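Local coordinates for protein cellulose synthase 1 (Gluconacetobacter xylinus, PDB 4I86) that carries a C-terminal regulatory PilZ domain, a beta-barrel module that probably binds cyclic di-GMP, at residues I88-L91 and Q92-F95. Sequence-based numbering, arbitrary orientation.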
loop_
_atom_site.group_PDB
_atom_site.type_symbol
_atom_site.label_atom_id
_atom_site.label_comp_id
_atom_site.label_asym_id
_atom_site.label_seq_id
_atom_site.Cartn_x
_atom_site.Cartn_y
_atom_site.Cartn_z
ATOM N N ILE A 88 9.101 4.428 -4.531
ATOM C CA ILE A 88 9.682 5.579 -3.851
ATOM C C ILE A 88 10.621 6.336 -4.793
ATOM O O ILE A 88 11.738 5.882 -5.065
ATOM C CB ILE A 88 10.483 5.127 -2.600
ATOM C CG1 ILE A 88 9.604 4.303 -1.648
ATOM C CG2 ILE A 88 11.069 6.339 -1.869
ATOM C CD1 ILE A 88 10.289 3.926 -0.335
ATOM N N ASP A 89 10.183 7.490 -5.283
ATOM C CA ASP A 89 10.973 8.241 -6.264
ATOM C C ASP A 89 11.509 9.559 -5.721
ATOM O O ASP A 89 12.120 10.338 -6.463
ATOM C CB ASP A 89 10.129 8.549 -7.502
ATOM C CG ASP A 89 9.675 7.304 -8.222
ATOM O OD1 ASP A 89 10.458 6.329 -8.306
ATOM O OD2 ASP A 89 8.530 7.310 -8.714
ATOM N N ASN A 90 11.248 9.826 -4.447
ATOM C CA ASN A 90 11.762 11.027 -3.800
ATOM C C ASN A 90 11.653 10.939 -2.272
ATOM O O ASN A 90 11.063 9.993 -1.725
ATOM C CB ASN A 90 11.065 12.283 -4.339
ATOM C CG ASN A 90 9.565 12.286 -4.073
ATOM O OD1 ASN A 90 9.108 11.834 -3.017
ATOM N ND2 ASN A 90 8.786 12.794 -5.042
ATOM N N LEU A 91 12.226 11.925 -1.594
ATOM C CA LEU A 91 12.237 11.970 -0.138
ATOM C C LEU A 91 10.849 12.030 0.490
ATOM O O LEU A 91 10.615 11.424 1.538
ATOM C CB LEU A 91 13.069 13.160 0.356
ATOM C CG LEU A 91 14.572 12.956 0.311
ATOM C CD1 LEU A 91 15.270 14.098 1.064
ATOM C CD2 LEU A 91 14.913 11.614 0.938
ATOM N N GLN A 92 9.927 12.768 -0.118
ATOM C CA GLN A 92 8.596 12.835 0.464
ATOM C C GLN A 92 7.897 11.483 0.382
ATOM O O GLN A 92 7.113 11.142 1.272
ATOM C CB GLN A 92 7.723 13.926 -0.169
ATOM C CG GLN A 92 6.328 13.978 0.463
ATOM C CD GLN A 92 6.080 15.226 1.324
ATOM O OE1 GLN A 92 5.977 16.342 0.799
ATOM N NE2 GLN A 92 5.955 15.035 2.646
ATOM N N GLN A 93 8.170 10.729 -0.684
ATOM C CA GLN A 93 7.594 9.394 -0.852
ATOM C C GLN A 93 8.229 8.429 0.148
ATOM O O GLN A 93 7.540 7.622 0.775
ATOM C CB GLN A 93 7.726 8.915 -2.309
ATOM C CG GLN A 93 6.798 9.728 -3.235
ATOM C CD GLN A 93 6.836 9.303 -4.688
ATOM O OE1 GLN A 93 7.613 8.425 -5.070
ATOM N NE2 GLN A 93 5.985 9.927 -5.513
ATOM N N GLU A 94 9.533 8.558 0.335
ATOM C CA GLU A 94 10.237 7.744 1.319
ATOM C C GLU A 94 9.634 7.970 2.706
ATOM O O GLU A 94 9.340 7.022 3.440
ATOM C CB GLU A 94 11.729 8.119 1.343
ATOM C CG GLU A 94 12.525 7.428 2.449
ATOM C CD GLU A 94 12.715 5.941 2.185
ATOM O OE1 GLU A 94 12.858 5.161 3.158
ATOM O OE2 GLU A 94 12.758 5.557 0.996
ATOM N N PHE A 95 9.430 9.231 3.061
ATOM C CA PHE A 95 8.943 9.557 4.395
ATOM C C PHE A 95 7.455 9.356 4.617
ATOM O O PHE A 95 7.019 9.244 5.760
ATOM C CB PHE A 95 9.380 10.961 4.830
ATOM C CG PHE A 95 10.809 11.020 5.290
ATOM C CD1 PHE A 95 11.173 10.492 6.518
ATOM C CD2 PHE A 95 11.789 11.574 4.486
ATOM C CE1 PHE A 95 12.504 10.524 6.942
ATOM C CE2 PHE A 95 13.118 11.622 4.908
ATOM C CZ PHE A 95 13.466 11.094 6.138
#
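The Phe95 ring meets Leu91 at its edge: the backbone O of Leu91 lies near the ring plane, 3.2 Å from Phe95 CD2, while Leu91 CD2 comes to 4.4 Å from Phe95 CE2, a loose apolar touch on the surface. That same Leu91 O accepts the backbone N-H of Phe95, so the ring edge sits beside an oxygen already engaged in the first turn. Two amides also meet here, those of Asn90 and Gln93; they are not stacked, their planes standing 53° apart, and the two side chains cross at about a right angle, with Gln93 CG 3.1 Å from Asn90 OD1. Asn90 is the N-cap of helix 91-105, which follows strand 82-86 after a short loop. Its CG is tucked between the backbone N and the carbonyl carbon (chi1 62°), which turns the amide back over the helix start. There Asn90 OD1 takes the N-H of Gln93 N at 2.7 Å, the donor almost straight out beyond the oxygen (C=O...N 177°). Gln93 answers in kind. Gln93 OE1 accepts from Asp89 N, also at 2.7 Å, one residue earlier than the Asn90 N that a classical capping box would use. The two side-chain bonds run in opposite directions and tie the loop to the first turn, and a backbone bond from Glu94 N to Asn90 O adds a third link. Further round, the Glu94 carboxylate lies obliquely across the Ile88 methyls, Glu94 OE2 being 3.2 Å from Ile88 CD1 and 3.4 Å from Ile88 CG2. A negative charge this close to a helix start would probably be favoured by the helix dipole. Beyond this pair, Ile88 also rests on Arg7 and Glu94 on Met38.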